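Local atomic coordinates of glucose-6-phosphate dehydrogenase (Trypanosoma cruzi, PDB entry 5AQ1), a protein that catalyses the NADP-dependent oxidation of glucose 6-phosphate, the entry step of the oxidative pentose phosphate pathway, probably yielding 6-phosphogluconolactone and NADPH. Residues D43-K47 and K48-A52; E80-K84 and D85-G89. One frame throughout, in Å; residues are numbered along the deposited sequence.

Contact 1 of 2, residues D43-K47 and K48-A52; sequences DLAKK and KTFPA. With NDP (NADPH dihydro-nicotinamide-adenine-dinucleotide phosphate), chain G.
The carbonyls of Leu44 and Ala45 accept the N-H groups of Lys48, Thr49 and Phe50 in the first turns of helix 43-58, the helix of the nucleotide-binding beta-alpha-beta unit of this Rossmann fold. The buried side is close-knit. Leu44 O is gripped from opposite faces of its plane, by Lys48 N at 2.9 Å and by Thr49 N at 3.1 Å, while Ala45 O takes an almost straight bond (176° at the hydrogen) from Phe50 N at 2.9 Å. The two i+5 bonds, from Thr49 N and Phe50 N, give a wider pi-type turn at 45-47; farther on, Pro51 has no N-H to offer and the helix kinks there. The Ala45 methyl lies against the Phe50 ring, CB to CE2 3.9 Å. Leu44 sets CG opposite its own N (chi1 -178°), and its two methyls part: CD1 packs 3.7 Å from Lys48 CB, and CD2 lies by the nicotinamide ribose of NADPH. Lys48 bends at chi2 (-60°) and carries its ammonium away to a salt bridge with Asp440, beside helix 441-451. The helix begins at the cofactor's pyrophosphate, where Leu44 N bonds to O1N at 2.8 Å and Asp43 N to O2A at 3.1 Å, an arrangement characteristic of dinucleotide-binding folds. The loose side is that of Lys47, exposed and running extended back along the helix. The Asp43 carboxylate meets two partners: OD2 receives a weak bond from the nicotinamide amide N7N, and Lys47 NZ binds the syn lone pair of OD1 at 3.0 Å.

Contact 2 of 2, residues E80-K84 and D85-G89; sequences EKWKK and DTLAG
Trp82 turns CG anti to its backbone N (chi1 170°), and chi2 of 64° swings the indole forward along helix 79-87 to where Leu87 presents both methyls. CD2 stands over the face of the six-membered ring, 4.0 Å from its centroid and 13° off the normal, a CH-pi contact; CD1 rests on the same indole nearer the rim, by CE2 and CZ2. Thr86 CB approaches obliquely at CD1 of Trp82, 3.8 Å away. The backbone here includes wider, pi-type turns: Leu87 N reaches Trp82 O at 3.1 Å and Ala88 N reaches Lys83 O at 3.0 Å, whereas the bond from Thr86 N to Trp82 O is weak. An ordinary alpha bond, Asp85 N to Lys81 O at 2.7 Å, precedes them. On the exposed flank Asp85 OD2 rests against CG of Lys81, the two side chains crossing at a slant; OD2 and Lys81 NZ stay 5.4 Å apart, too far for a salt bridge, though the opposite charges may still attract weakly. Lys83 is more firmly tied: NZ forms a salt bridge with Glu80 OE2 at 3.0 Å and also bonds the carbonyls of Leu105 and Ile108. Edge-to-face packing of Trp82 with Tyr110 joins the helix to strand 108-112, as expected of a helix in the crossover between strands 67-72 and 108-112 of a Rossmann sheet.

How the contacts relate
From the N terminus, strand 33-38 leads into helix 43-58, whose opening turns hold contact 1; the chain then returns through strand 67-72 and enters helix 79-87 with contact 2, before strand 108-112. Both contacts are local turns, so neither closes a long loop, and they stand in series without nesting or crossing. Their centres are about 12 Å apart and the two helices touch directly: Phe50 CD2 packs 4.0 Å from Leu87 CG, and Lys46 CD lies 4.2 Å from Thr86 CG2. Successive crossover helices of the parallel sheet are thereby joined, one beginning at the cofactor pyrophosphate, the other linked to strand 108-112.

Contact 1 of 2, residues D43-K47 and K48-A52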
loop_
_atom_site.group_PDB
_atom_site.type_symbol
_atom_site.label_atom_id
_atom_site.label_comp_id
_atom_site.label_asym_id
_atom_site.label_seq_id
_atom_site.Cartn_x
_atom_site.Cartn_y
_atom_site.Cartn_z
ATOM N N ASP B 43 -0.429 5.558 51.566
ATOM C CA ASP B 43 -1.340 4.645 50.887
ATOM C C ASP B 43 -0.643 3.888 49.758
ATOM O O ASP B 43 -0.744 2.663 49.674
ATOM C CB ASP B 43 -2.537 5.419 50.327
ATOM C CG ASP B 43 -3.676 4.512 49.921
ATOM O OD1 ASP B 43 -4.292 3.905 50.825
ATOM O OD2 ASP B 43 -3.954 4.407 48.703
ATOM N N LEU B 44 0.064 4.619 48.903
ATOM C CA LEU B 44 0.777 4.012 47.782
ATOM C C LEU B 44 1.865 3.054 48.257
ATOM O O LEU B 44 2.044 1.973 47.687
ATOM C CB LEU B 44 1.400 5.094 46.892
ATOM C CG LEU B 44 2.153 4.609 45.648
ATOM C CD1 LEU B 44 1.198 3.987 44.641
ATOM C CD2 LEU B 44 2.919 5.754 45.009
ATOM N N ALA B 45 2.590 3.461 49.294
ATOM C CA ALA B 45 3.694 2.668 49.822
ATOM C C ALA B 45 3.266 1.244 50.188
ATOM O O ALA B 45 3.854 0.272 49.707
ATOM C CB ALA B 45 4.315 3.365 51.026
ATOM N N LYS B 46 2.244 1.126 51.029
ATOM C CA LYS B 46 1.813 -0.185 51.520
ATOM C C LYS B 46 1.038 -1.001 50.487
ATOM O O LYS B 46 1.122 -2.229 50.483
ATOM C CB LYS B 46 0.990 -0.047 52.809
ATOM C CG LYS B 46 -0.395 0.564 52.639
ATOM C CD LYS B 46 -1.104 0.727 53.974
ATOM C CE LYS B 46 -1.979 1.971 53.989
ATOM N NZ LYS B 46 -2.844 2.030 55.200
ATOM N N LYS B 47 0.287 -0.328 49.619
ATOM C CA LYS B 47 -0.567 -1.019 48.649
ATOM C C LYS B 47 0.156 -1.423 47.367
ATOM O O LYS B 47 -0.194 -2.431 46.758
ATOM C CB LYS B 47 -1.792 -0.167 48.307
ATOM C CG LYS B 47 -2.852 -0.197 49.392
ATOM C CD LYS B 47 -4.011 0.734 49.086
ATOM C CE LYS B 47 -5.192 0.434 49.993
ATOM N NZ LYS B 47 -6.104 1.600 50.112
ATOM N N LYS B 48 1.154 -0.641 46.961
ATOM C CA LYS B 48 1.849 -0.875 45.696
ATOM C C LYS B 48 3.362 -1.036 45.829
ATOM O O LYS B 48 3.925 -2.019 45.352
ATOM C CB LYS B 48 1.528 0.257 44.716
ATOM C CG LYS B 48 0.068 0.307 44.286
ATOM C CD LYS B 48 -0.353 -0.981 43.593
ATOM C CE LYS B 48 -1.754 -0.896 43.013
ATOM N NZ LYS B 48 -2.212 -2.240 42.559
ATOM N N THR B 49 4.017 -0.079 46.474
ATOM C CA THR B 49 5.477 -0.043 46.503
ATOM C C THR B 49 6.093 -1.258 47.202
ATOM O O THR B 49 6.834 -2.020 46.582
ATOM C CB THR B 49 5.988 1.253 47.160
ATOM O OG1 THR B 49 5.182 2.357 46.731
ATOM C CG2 THR B 49 7.443 1.513 46.782
ATOM N N PHE B 50 5.783 -1.440 48.483
ATOM C CA PHE B 50 6.363 -2.542 49.257
ATOM C C PHE B 50 5.977 -3.925 48.715
ATOM O O PHE B 50 6.829 -4.814 48.662
ATOM C CB PHE B 50 6.008 -2.425 50.750
ATOM C CG PHE B 50 6.764 -1.343 51.472
ATOM C CD1 PHE B 50 8.138 -1.437 51.645
ATOM C CD2 PHE B 50 6.103 -0.232 51.988
ATOM C CE1 PHE B 50 8.840 -0.440 52.305
ATOM C CE2 PHE B 50 6.798 0.764 52.654
ATOM C CZ PHE B 50 8.170 0.662 52.812
ATOM N N PRO B 51 4.701 -4.117 48.318
ATOM C CA PRO B 51 4.309 -5.385 47.686
ATOM C C PRO B 51 5.065 -5.704 46.397
ATOM O O PRO B 51 5.414 -6.859 46.162
ATOM C CB PRO B 51 2.819 -5.188 47.399
ATOM C CG PRO B 51 2.369 -4.239 48.448
ATOM C CD PRO B 51 3.521 -3.294 48.643
ATOM N N ALA B 52 5.308 -4.688 45.573
ATOM C CA ALA B 52 6.091 -4.865 44.346
ATOM C C ALA B 52 7.525 -5.279 44.674
ATOM O O ALA B 52 8.072 -6.196 44.059
ATOM C CB ALA B 52 6.082 -3.587 43.517
HETATM P PA NDP G . -0.885 9.931 50.964
HETATM O O1A NDP G . -1.963 10.982 51.094
HETATM O O2A NDP G . -1.135 8.532 51.499
HETATM O O5B NDP G . 0.451 10.552 51.603
HETATM C C5B NDP G . 1.653 9.789 51.610
HETATM C C4B NDP G . 2.443 10.049 52.885
HETATM O O4B NDP G . 2.973 11.376 52.818
HETATM C C3B NDP G . 1.627 9.963 54.174
HETATM O O3B NDP G . 1.713 8.687 54.815
HETATM C C2B NDP G . 2.231 11.042 55.043
HETATM O O2B NDP G . 3.284 10.492 55.829
HETATM C C1B NDP G . 2.808 12.053 54.068
HETATM N N9A NDP G . 1.898 13.223 53.953
HETATM C C8A NDP G . 0.568 13.208 53.701
HETATM N N7A NDP G . 0.067 14.469 53.677
HETATM C C5A NDP G . 1.088 15.310 53.919
HETATM C C6A NDP G . 1.265 16.774 54.035
HETATM N N6A NDP G . 0.206 17.604 53.879
HETATM N N1A NDP G . 2.512 17.248 54.296
HETATM C C2A NDP G . 3.574 16.431 54.453
HETATM N N3A NDP G . 3.478 15.090 54.359
HETATM C C4A NDP G . 2.291 14.486 54.101
HETATM O O3 NDP G . -0.406 9.849 49.426
HETATM P PN NDP G . -0.519 8.510 48.536
HETATM O O1N NDP G . 0.330 7.409 49.122
HETATM O O2N NDP G . -1.984 8.255 48.256
HETATM O O5D NDP G . 0.180 8.991 47.170
HETATM C C5D NDP G . 1.568 9.314 47.105
HETATM C C4D NDP G . 1.881 9.921 45.742
HETATM O O4D NDP G . 1.572 8.983 44.706
HETATM C C3D NDP G . 1.039 11.157 45.479
HETATM O O3D NDP G . 1.825 12.161 44.830
HETATM C C2D NDP G . -0.073 10.674 44.570
HETATM O O2D NDP G . -0.572 11.725 43.727
HETATM C C1D NDP G . 0.593 9.528 43.811
HETATM N N1N NDP G . -0.390 8.531 43.355
HETATM C C2N NDP G . -0.872 7.609 44.204
HETATM C C3N NDP G . -1.810 6.661 43.801
HETATM C C7N NDP G . -2.329 5.636 44.770
HETATM O O7N NDP G . -2.591 4.519 44.351
HETATM N N7N NDP G . -2.505 5.948 46.057
HETATM C C4N NDP G . -2.319 6.635 42.380
HETATM C C5N NDP G . -1.720 7.686 41.566
HETATM C C6N NDP G . -0.788 8.579 42.079
HETATM P P2B NDP G . 3.805 11.159 57.198
HETATM O O1X NDP G . 2.672 12.018 57.705
HETATM O O2X NDP G . 4.075 9.938 58.047
HETATM O O3X NDP G . 5.032 11.947 56.797
#

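Contact 2 of 2, residues E80-K84 and D85-G89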
loop_
_atom_site.group_PDB
_atom_site.type_symbol
_atom_site.label_atom_id
_atom_site.label_comp_id
_atom_site.label_asym_id
_atom_site.label_seq_id
_atom_site.Cartn_x
_atom_site.Cartn_y
_atom_site.Cartn_z
ATOM N N GLU B 80 8.768 -3.743 63.773
ATOM C CA GLU B 80 8.533 -5.159 63.466
ATOM C C GLU B 80 7.048 -5.509 63.313
ATOM O O GLU B 80 6.685 -6.319 62.456
ATOM C CB GLU B 80 9.187 -6.059 64.533
ATOM C CG GLU B 80 10.370 -6.900 64.058
ATOM C CD GLU B 80 11.176 -6.254 62.947
ATOM O OE1 GLU B 80 11.606 -5.094 63.113
ATOM O OE2 GLU B 80 11.364 -6.905 61.897
ATOM N N LYS B 81 6.200 -4.899 64.138
ATOM C CA LYS B 81 4.764 -5.173 64.101
ATOM C C LYS B 81 4.130 -4.539 62.871
ATOM O O LYS B 81 3.349 -5.181 62.168
ATOM C CB LYS B 81 4.076 -4.663 65.369
ATOM C CG LYS B 81 2.707 -5.282 65.608
ATOM C CD LYS B 81 2.039 -4.729 66.857
ATOM C CE LYS B 81 1.192 -3.506 66.541
ATOM N NZ LYS B 81 0.626 -2.895 67.775
ATOM N N TRP B 82 4.472 -3.276 62.624
ATOM C CA TRP B 82 4.046 -2.562 61.415
ATOM C C TRP B 82 4.376 -3.355 60.152
ATOM O O TRP B 82 3.542 -3.485 59.259
ATOM C CB TRP B 82 4.713 -1.183 61.366
ATOM C CG TRP B 82 4.549 -0.440 60.072
ATOM C CD1 TRP B 82 3.386 0.014 59.527
ATOM C CD2 TRP B 82 5.596 -0.041 59.174
ATOM N NE1 TRP B 82 3.639 0.662 58.339
ATOM C CE2 TRP B 82 4.989 0.644 58.103
ATOM C CE3 TRP B 82 6.988 -0.197 59.175
ATOM C CZ2 TRP B 82 5.725 1.171 57.038
ATOM C CZ3 TRP B 82 7.719 0.326 58.115
ATOM C CH2 TRP B 82 7.086 0.999 57.062
ATOM N N LYS B 83 5.592 -3.891 60.091
ATOM C CA LYS B 83 6.025 -4.701 58.954
ATOM C C LYS B 83 5.223 -5.995 58.831
ATOM O O LYS B 83 4.730 -6.328 57.755
ATOM C CB LYS B 83 7.517 -5.021 59.060
ATOM C CG LYS B 83 8.417 -3.845 58.717
ATOM C CD LYS B 83 9.769 -3.937 59.406
ATOM C CE LYS B 83 10.493 -5.224 59.068
ATOM N NZ LYS B 83 11.909 -5.198 59.527
ATOM N N LYS B 84 5.090 -6.713 59.942
ATOM C CA LYS B 84 4.428 -8.016 59.939
ATOM C C LYS B 84 2.908 -7.919 59.758
ATOM O O LYS B 84 2.321 -8.735 59.048
ATOM C CB LYS B 84 4.752 -8.775 61.229
ATOM C CG LYS B 84 4.346 -10.240 61.207
ATOM C CD LYS B 84 4.493 -10.859 62.582
ATOM C CE LYS B 84 4.219 -12.350 62.528
ATOM N NZ LYS B 84 4.336 -12.976 63.871
ATOM N N ASP B 85 2.278 -6.936 60.400
ATOM C CA ASP B 85 0.816 -6.808 60.379
ATOM C C ASP B 85 0.306 -5.960 59.217
ATOM O O ASP B 85 -0.522 -6.421 58.429
ATOM C CB ASP B 85 0.306 -6.234 61.705
ATOM C CG ASP B 85 0.529 -7.178 62.877
ATOM O OD1 ASP B 85 0.870 -8.360 62.651
ATOM O OD2 ASP B 85 0.357 -6.738 64.034
ATOM N N THR B 86 0.792 -4.727 59.111
ATOM C CA THR B 86 0.306 -3.804 58.086
ATOM C C THR B 86 0.864 -4.142 56.704
ATOM O O THR B 86 0.109 -4.509 55.805
ATOM C CB THR B 86 0.626 -2.338 58.442
ATOM O OG1 THR B 86 0.153 -2.057 59.767
ATOM C CG2 THR B 86 -0.033 -1.376 57.456
ATOM N N LEU B 87 2.182 -4.026 56.548
ATOM C CA LEU B 87 2.838 -4.215 55.245
ATOM C C LEU B 87 2.583 -5.589 54.643
ATOM O O LEU B 87 2.107 -5.695 53.514
ATOM C CB LEU B 87 4.352 -3.983 55.353
ATOM C CG LEU B 87 4.886 -2.584 55.021
ATOM C CD1 LEU B 87 4.040 -1.474 55.631
ATOM C CD2 LEU B 87 6.338 -2.466 55.468
ATOM N N ALA B 88 2.896 -6.636 55.405
ATOM C CA ALA B 88 2.748 -8.010 54.920
ATOM C C ALA B 88 1.300 -8.357 54.559
ATOM O O ALA B 88 1.062 -9.247 53.750
ATOM C CB ALA B 88 3.295 -8.998 55.939
ATOM N N GLY B 89 0.345 -7.651 55.161
ATOM C CA GLY B 89 -1.067 -7.795 54.817
ATOM C C GLY B 89 -1.400 -7.556 53.354
ATOM O O GLY B 89 -2.376 -8.107 52.848
#